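Local coordinates for protein fucose-binding lectin (Kordia periserrulae, PDB 6HTN) that probably binds carbohydrate as a beta-propeller lectin, with methyl alpha-L-fucoside seen in its pockets, at residues V68-L80 and A91-A104. Residues are numbered along the deposited sequence; the frame is centred on the assembly and turned at random.
Sequences VYAIGTDGKIIEL and ALTGQFYGASTPDA. Unlike the reference sequence in segment 68-80: Asp74 (reference Asn). With MFU (methyl alpha-L-fucopyranoside), chain H.
Ile77 is gripped through its backbone by the loop 91-102. Its N donates to Phe96 O at 2.9 Å, and its O accepts from Gly94 N at 3.0 Å. Its side chain branches into the loop. With CG1 anti to the carbonyl carbon (chi1 -60°), that branch lies beside Gly98 CA at 4.1 Å and near Pro102, while CG2 meets Leu92 CD2.

The backbones of Lys76 and Tyr97 form a single beta bridge. The extended lysine chain brings Lys76 CE over one face of the Tyr97 ring, toward the rim, 3.8 Å from the ring centroid. NZ makes an off-centre cation-pi contact there. A water links NZ to Tyr97 OH, which is also hydrogen-bonded to Asp124 of a neighbouring subunit.

Pro102 packs its CB on Tyr69 CB at 3.8 Å. Tyr69 OH donates to Glu79 OE2 at 2.6 Å, helping to position this carboxylate. Glu79 OE1 accepts from Leu92 N, and both oxygens take hydroxyls of the bound fucoside. Ala91 N also donates to the sugar, so the loop's start builds part of the pocket.

The loop runs from the outermost strand, 87-89, of one propeller blade to strand 103-108 of the next. Strand 114-121 of that next blade packs against Tyr69 and Ile77 through Ile116, Val118 and Ala120.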
ATOM      1  N   VAL A  68       5.367   7.292  19.011  1.00 18.83           N
ATOM      2  CA  VAL A  68       5.208   7.144  17.546  1.00 18.77           C
ATOM      3  C   VAL A  68       5.540   5.698  17.212  1.00 15.67           C
ATOM      4  O   VAL A  68       6.526   5.151  17.714  1.00 16.82           O
ATOM      5  CB  VAL A  68       6.178   8.128  16.824  1.00 20.58           C
ATOM      6  CG1 VAL A  68       6.167   7.982  15.361  1.00 24.72           C
ATOM      7  CG2 VAL A  68       5.872   9.541  17.189  1.00 21.27           C
ATOM      8  N   TYR A  69       4.724   5.080  16.368  1.00 18.21           N
ATOM      9  CA  TYR A  69       4.803   3.654  16.003  1.00 17.58           C
ATOM     10  C   TYR A  69       4.845   3.492  14.486  1.00 16.60           C
ATOM     11  O   TYR A  69       3.980   4.026  13.785  1.00 18.11           O
ATOM     12  CB  TYR A  69       3.598   2.892  16.601  1.00 14.56           C
ATOM     13  CG  TYR A  69       3.494   2.994  18.105  1.00 13.99           C
ATOM     14  CD1 TYR A  69       4.224   2.137  18.912  1.00 16.25           C
ATOM     15  CD2 TYR A  69       2.774   4.021  18.690  1.00 16.68           C
ATOM     16  CE1 TYR A  69       4.185   2.276  20.297  1.00 18.17           C
ATOM     17  CE2 TYR A  69       2.745   4.185  20.060  1.00 15.96           C
ATOM     18  CZ  TYR A  69       3.468   3.322  20.864  1.00 18.45           C
ATOM     19  OH  TYR A  69       3.496   3.518  22.226  1.00 18.31           O
ATOM     20  N   ALA A  70       5.842   2.780  13.999  1.00 17.10           N
ATOM     21  CA  ALA A  70       6.024   2.536  12.570  1.00 15.75           C
ATOM     22  C   ALA A  70       6.548   1.142  12.371  1.00 17.94           C
ATOM     23  O   ALA A  70       6.861   0.462  13.333  1.00 18.83           O
ATOM     24  CB  ALA A  70       6.981   3.557  11.966  1.00 17.55           C
ATOM     25  N   ILE A  71       6.633   0.709  11.130  1.00 17.56           N
ATOM     26  CA  ILE A  71       7.308  -0.561  10.782  1.00 17.33           C
ATOM     27  C   ILE A  71       8.771  -0.254  10.460  1.00 17.42           C
ATOM     28  O   ILE A  71       9.048   0.593   9.605  1.00 18.18           O
ATOM     29  CB  ILE A  71       6.598  -1.277   9.634  1.00 17.93           C
ATOM     30  CG1 ILE A  71       5.093  -1.427   9.884  1.00 19.85           C
ATOM     31  CG2 ILE A  71       7.285  -2.622   9.407  1.00 19.58           C
ATOM     32  CD1 ILE A  71       4.754  -1.979  11.247  1.00 20.95           C
ATOM     33  N   GLY A  72       9.679  -0.914  11.174  1.00 17.97           N
ATOM     34  CA  GLY A  72      11.109  -0.693  10.907  1.00 18.73           C
ATOM     35  C   GLY A  72      11.589  -1.488   9.700  1.00 21.55           C
ATOM     36  O   GLY A  72      10.841  -2.248   9.112  1.00 19.28           O
ATOM     37  N   THR A  73      12.891  -1.339   9.417  1.00 20.58           N
ATOM     38  CA  THR A  73      13.475  -1.923   8.201  1.00 20.40           C
ATOM     39  C   THR A  73      13.626  -3.427   8.352  1.00 21.04           C
ATOM     40  O   THR A  73      13.939  -4.060   7.329  1.00 21.72           O
ATOM     41  CB  THR A  73      14.790  -1.220   7.850  1.00 22.11           C
ATOM     42  OG1 THR A  73      15.679  -1.505   8.931  1.00 22.69           O
ATOM     43  CG2 THR A  73      14.595   0.258   7.641  1.00 22.76           C
ATOM     44  N   ASP A  74      13.358  -3.998   9.522  1.00 19.48           N
ATOM     45  CA  ASP A  74      13.315  -5.475   9.713  1.00 22.07           C
ATOM     46  C   ASP A  74      11.881  -6.039   9.711  1.00 18.99           C
ATOM     47  O   ASP A  74      11.689  -7.223  10.033  1.00 19.82           O
ATOM     48  CB  ASP A  74      13.984  -5.859  11.028  1.00 26.17           C
ATOM     49  CG  ASP A  74      13.319  -5.209  12.248  1.00 29.56           C
ATOM     50  OD1 ASP A  74      12.388  -4.331  12.090  1.00 25.87           O
ATOM     51  OD2 ASP A  74      13.799  -5.520  13.384  1.00 35.38           O
ATOM     52  N   GLY A  75      10.883  -5.231   9.350  1.00 20.27           N
ATOM     53  CA  GLY A  75       9.495  -5.722   9.323  1.00 19.26           C
ATOM     54  C   GLY A  75       8.835  -5.717  10.684  1.00 19.29           C
ATOM     55  O   GLY A  75       7.691  -6.172  10.782  1.00 20.19           O
ATOM     56  N   LYS A  76       9.501  -5.242  11.728  1.00 20.01           N
ATOM     57  CA  LYS A  76       8.927  -5.270  13.082  1.00 19.54           C
ATOM     58  C   LYS A  76       8.542  -3.869  13.520  1.00 18.26           C
ATOM     59  O   LYS A  76       9.160  -2.869  13.091  1.00 19.43           O
ATOM     60  CB  LYS A  76       9.914  -5.906  14.045  1.00 22.95           C
ATOM     61  CG  LYS A  76      10.165  -7.363  13.659  1.00 27.81           C
ATOM     62  CD  LYS A  76      10.607  -8.255  14.752  1.00 33.93           C
ATOM     63  CE  LYS A  76      10.807  -9.675  14.337  1.00 35.72           C
ATOM     64  NZ  LYS A  76      11.818 -10.353  15.171  1.00 39.94           N
ATOM     65  N   ILE A  77       7.526  -3.780  14.353  1.00 19.03           N
ATOM     66  CA  ILE A  77       7.077  -2.489  14.897  1.00 19.31           C
ATOM     67  C   ILE A  77       8.204  -1.831  15.688  1.00 19.87           C
ATOM     68  O   ILE A  77       8.843  -2.495  16.523  1.00 21.93           O
ATOM     69  CB  ILE A  77       5.770  -2.602  15.708  1.00 19.31           C
ATOM     70  CG1 ILE A  77       4.658  -3.148  14.800  1.00 22.44           C
ATOM     71  CG2 ILE A  77       5.393  -1.264  16.317  1.00 20.81           C
ATOM     72  CD1 ILE A  77       3.437  -3.681  15.543  1.00 22.69           C
ATOM     73  N   ILE A  78       8.429  -0.546  15.407  0.70 19.42           N
ATOM     74  CA  ILE A  78       9.358   0.305  16.192  0.70 21.32           C
ATOM     75  C   ILE A  78       8.529   1.325  16.952  0.70 21.02           C
ATOM     76  O   ILE A  78       7.525   1.838  16.420  0.70 20.21           O
ATOM     77  CB  ILE A  78      10.424   0.966  15.310  0.70 22.45           C
ATOM     78  CG1 ILE A  78       9.842   1.933  14.287  0.70 26.08           C
ATOM     79  CG2 ILE A  78      11.254  -0.100  14.631  0.70 23.71           C
ATOM     80  CD1 ILE A  78      10.913   2.790  13.601  0.70 26.88           C
ATOM     81  N   GLU A  79       8.929   1.598  18.188  1.00 18.93           N
ATOM     82  CA  GLU A  79       8.296   2.591  19.050  1.00 17.24           C
ATOM     83  C   GLU A  79       9.339   3.696  19.326  1.00 17.32           C
ATOM     84  O   GLU A  79      10.397   3.329  19.824  1.00 21.70           O
ATOM     85  CB  GLU A  79       7.835   1.955  20.345  1.00 18.47           C
ATOM     86  CG  GLU A  79       7.277   2.992  21.330  1.00 19.68           C
ATOM     87  CD  GLU A  79       6.896   2.426  22.691  1.00 19.65           C
ATOM     88  OE1 GLU A  79       7.687   1.594  23.223  1.00 20.89           O
ATOM     89  OE2 GLU A  79       5.848   2.881  23.248  1.00 19.19           O
ATOM     90  N   LEU A  80       9.002   4.909  19.015  1.00 18.59           N
ATOM     91  CA  LEU A  80       9.848   6.095  19.296  1.00 19.38           C
ATOM     92  C   LEU A  80       9.163   6.952  20.356  1.00 21.51           C
ATOM     93  O   LEU A  80       7.945   7.229  20.287  1.00 20.66           O
ATOM     94  CB  LEU A  80      10.124   6.843  18.010  1.00 19.77           C
ATOM     95  CG  LEU A  80      10.771   5.978  16.944  1.00 23.99           C
ATOM     96  CD1 LEU A  80      10.713   6.706  15.602  1.00 27.47           C
ATOM     97  CD2 LEU A  80      12.192   5.543  17.292  1.00 25.01           C
ATOM     98  N   ALA A  91      10.261   0.150  24.651  1.00 22.48           N
ATOM     99  CA  ALA A  91      10.211  -1.278  24.966  1.00 22.48           C
ATOM    100  C   ALA A  91       9.491  -2.107  23.902  1.00 22.79           C
ATOM    101  O   ALA A  91       9.815  -3.294  23.735  1.00 25.30           O
ATOM    102  CB  ALA A  91       9.606  -1.489  26.327  1.00 23.64           C
ATOM    103  N   LEU A  92       8.556  -1.522  23.167  1.00 22.02           N
ATOM    104  CA  LEU A  92       7.801  -2.317  22.153  1.00 20.80           C
ATOM    105  C   LEU A  92       8.705  -2.697  20.988  1.00 21.39           C
ATOM    106  O   LEU A  92       8.435  -3.682  20.321  1.00 22.13           O
ATOM    107  CB  LEU A  92       6.567  -1.554  21.680  1.00 19.43           C
ATOM    108  CG  LEU A  92       5.638  -2.336  20.724  1.00 17.86           C
ATOM    109  CD1 LEU A  92       5.150  -3.643  21.370  1.00 18.88           C
ATOM    110  CD2 LEU A  92       4.416  -1.495  20.410  1.00 19.70           C
ATOM    111  N   THR A  93       9.731  -1.886  20.686  1.00 19.58           N
ATOM    112  CA  THR A  93      10.515  -2.041  19.462  1.00 21.36           C
ATOM    113  C   THR A  93      11.042  -3.479  19.326  1.00 21.98           C
ATOM    114  O   THR A  93      11.636  -4.031  20.278  1.00 20.89           O
ATOM    115  CB  THR A  93      11.682  -1.066  19.446  1.00 20.45           C
ATOM    116  OG1 THR A  93      11.141   0.247  19.459  1.00 22.26           O
ATOM    117  CG2 THR A  93      12.617  -1.301  18.272  1.00 20.82           C
ATOM    118  N   GLY A  94      10.831  -4.066  18.166  1.00 23.47           N
ATOM    119  CA  GLY A  94      11.414  -5.341  17.789  1.00 22.97           C
ATOM    120  C   GLY A  94      10.657  -6.552  18.310  1.00 24.32           C
ATOM    121  O   GLY A  94      11.081  -7.676  18.025  1.00 25.85           O
ATOM    122  N   GLN A  95       9.563  -6.401  19.038  1.00 22.09           N
ATOM    123  CA  GLN A  95       8.824  -7.560  19.601  1.00 21.54           C
ATOM    124  C   GLN A  95       7.920  -8.242  18.553  1.00 23.08           C
ATOM    125  O   GLN A  95       7.763  -9.476  18.605  1.00 24.71           O
ATOM    126  CB  GLN A  95       8.032  -7.165  20.833  1.00 23.02           C
ATOM    127  CG  GLN A  95       8.921  -6.730  22.004  1.00 25.05           C
ATOM    128  CD  GLN A  95       8.116  -6.677  23.287  1.00 26.35           C
ATOM    129  OE1 GLN A  95       7.383  -7.630  23.598  1.00 27.04           O
ATOM    130  NE2 GLN A  95       8.258  -5.603  24.054  1.00 25.02           N
ATOM    131  N   PHE A  96       7.278  -7.476  17.663  1.00 19.66           N
ATOM    132  CA  PHE A  96       6.209  -8.023  16.815  1.00 21.84           C
ATOM    133  C   PHE A  96       6.390  -7.584  15.372  1.00 20.57           C
ATOM    134  O   PHE A  96       6.750  -6.437  15.088  1.00 20.30           O
ATOM    135  CB  PHE A  96       4.842  -7.548  17.317  1.00 19.83           C
ATOM    136  CG  PHE A  96       4.567  -7.939  18.748  1.00 20.77           C
ATOM    137  CD1 PHE A  96       4.266  -9.255  19.060  1.00 22.37           C
ATOM    138  CD2 PHE A  96       4.624  -7.007  19.749  1.00 21.29           C
ATOM    139  CE1 PHE A  96       4.012  -9.629  20.374  1.00 26.57           C
ATOM    140  CE2 PHE A  96       4.393  -7.382  21.068  1.00 23.18           C
ATOM    141  CZ  PHE A  96       4.087  -8.671  21.369  1.00 22.50           C
ATOM    142  N   TYR A  97       6.027  -8.485  14.461  1.00 21.38           N
ATOM    143  CA  TYR A  97       5.946  -8.144  13.037  1.00 20.98           C
ATOM    144  C   TYR A  97       4.750  -7.266  12.787  1.00 20.87           C
ATOM    145  O   TYR A  97       3.670  -7.512  13.355  1.00 20.52           O
ATOM    146  CB  TYR A  97       5.805  -9.401  12.180  1.00 19.08           C
ATOM    147  CG  TYR A  97       7.078 -10.202  12.064  1.00 20.45           C
ATOM    148  CD1 TYR A  97       8.142  -9.749  11.308  1.00 20.81           C
ATOM    149  CD2 TYR A  97       7.194 -11.423  12.677  1.00 23.91           C
ATOM    150  CE1 TYR A  97       9.301 -10.490  11.164  1.00 22.56           C
ATOM    151  CE2 TYR A  97       8.339 -12.196  12.541  1.00 25.32           C
ATOM    152  CZ  TYR A  97       9.407 -11.717  11.789  1.00 22.78           C
ATOM    153  OH  TYR A  97      10.525 -12.508  11.663  1.00 26.25           O
ATOM    154  N   GLY A  98       4.913  -6.269  11.928  1.00 19.00           N
ATOM    155  CA  GLY A  98       3.804  -5.417  11.496  1.00 17.65           C
ATOM    156  C   GLY A  98       3.751  -5.329  10.015  1.00 19.62           C
ATOM    157  O   GLY A  98       4.781  -5.199   9.381  1.00 23.47           O
ATOM    158  N   ALA A  99       2.549  -5.400   9.464  1.00 20.24           N
ATOM    159  CA  ALA A  99       2.333  -5.441   8.021  1.00 21.40           C
ATOM    160  C   ALA A  99       1.499  -4.247   7.581  1.00 27.15           C
ATOM    161  O   ALA A  99       1.060  -4.240   6.481  1.00 27.11           O
ATOM    162  CB  ALA A  99       1.702  -6.785   7.708  1.00 23.30           C
ATOM    163  N   SER A 100       1.262  -3.302   8.475  1.00 24.55           N
ATOM    164  CA  SER A 100       0.398  -2.139   8.245  1.00 23.30           C
ATOM    165  C   SER A 100       0.944  -0.981   9.092  1.00 20.55           C
ATOM    166  O   SER A 100       1.559  -1.258  10.066  1.00 22.19           O
ATOM    167  CB  SER A 100      -1.069  -2.489   8.497  1.00 23.97           C
ATOM    168  OG  SER A 100      -1.300  -2.826   9.879  1.00 21.56           O
ATOM    169  N   THR A 101       0.660   0.240   8.703  1.00 20.45           N
ATOM    170  CA  THR A 101       0.997   1.446   9.470  1.00 21.18           C
ATOM    171  C   THR A 101       0.243   1.327  10.777  1.00 17.51           C
ATOM    172  O   THR A 101      -0.982   1.313  10.755  1.00 19.21           O
ATOM    173  CB  THR A 101       0.648   2.736   8.752  1.00 24.26           C
ATOM    174  OG1 THR A 101       1.433   2.827   7.559  1.00 27.80           O
ATOM    175  CG2 THR A 101       0.886   3.943   9.629  1.00 23.40           C
ATOM    176  N   PRO A 102       0.927   1.288  11.934  1.00 17.33           N
ATOM    177  CA  PRO A 102       0.200   1.055  13.182  1.00 16.29           C
ATOM    178  C   PRO A 102      -0.683   2.230  13.542  1.00 18.61           C
ATOM    179  O   PRO A 102      -0.382   3.412  13.217  1.00 18.04           O
ATOM    180  CB  PRO A 102       1.306   0.915  14.225  1.00 17.26           C
ATOM    181  CG  PRO A 102       2.524   0.470  13.435  1.00 17.48           C
ATOM    182  CD  PRO A 102       2.384   1.157  12.122  1.00 18.15           C
ATOM    183  N   ASP A 103      -1.791   1.905  14.200  1.00 16.13           N
ATOM    184  CA  ASP A 103      -2.640   2.895  14.874  1.00 17.32           C
ATOM    185  C   ASP A 103      -2.331   2.853  16.366  1.00 17.84           C
ATOM    186  O   ASP A 103      -1.989   1.790  16.883  1.00 17.21           O
ATOM    187  CB  ASP A 103      -4.128   2.560  14.705  1.00 19.10           C
ATOM    188  CG  ASP A 103      -4.647   2.865  13.305  1.00 23.94           C
ATOM    189  OD1 ASP A 103      -4.282   3.916  12.747  1.00 27.04           O
ATOM    190  OD2 ASP A 103      -5.411   1.988  12.763  1.00 24.06           O
ATOM    191  N   ALA A 104      -2.501   3.977  17.026  1.00 16.69           N
ATOM    192  CA  ALA A 104      -2.250   4.018  18.482  1.00 16.13           C
ATOM    193  C   ALA A 104      -3.209   4.991  19.148  1.00 14.98           C
ATOM    194  O   ALA A 104      -3.616   5.986  18.549  1.00 17.92           O
ATOM    195  CB  ALA A 104      -0.845   4.436  18.782  1.00 17.47           C
TER
HETATM  196  C1  MFU H 202       8.471   3.707  28.036  1.00 21.88           C
HETATM  197  C2  MFU H 202       8.473   2.790  26.813  1.00 19.05           C
HETATM  198  C3  MFU H 202       7.240   1.894  26.892  1.00 21.24           C
HETATM  199  C4  MFU H 202       6.012   2.748  26.915  1.00 19.71           C
HETATM  200  C5  MFU H 202       6.082   3.652  28.176  1.00 20.36           C
HETATM  201  C6  MFU H 202       4.877   4.556  28.264  1.00 18.88           C
HETATM  202  O1  MFU H 202       8.676   2.837  29.163  1.00 25.44           O
HETATM  203  O2  MFU H 202       9.683   2.027  26.855  1.00 22.62           O
HETATM  204  O3  MFU H 202       7.272   0.978  25.793  1.00 22.00           O
HETATM  205  O4  MFU H 202       5.905   3.618  25.795  1.00 20.81           O
HETATM  206  O5  MFU H 202       7.296   4.496  28.044  1.00 21.28           O
HETATM  207  CM  MFU H 202       8.605   3.658  30.343  1.00 30.02           C
HETATM  208  O   HOH W   1      11.915 -12.855  14.039  1.00 41.88           O
HETATM  209  O   HOH W   2      13.623  -8.376  17.099  1.00 44.02           O
HETATM  210  O   HOH W   3       7.375  -4.499  17.921  1.00 22.97           O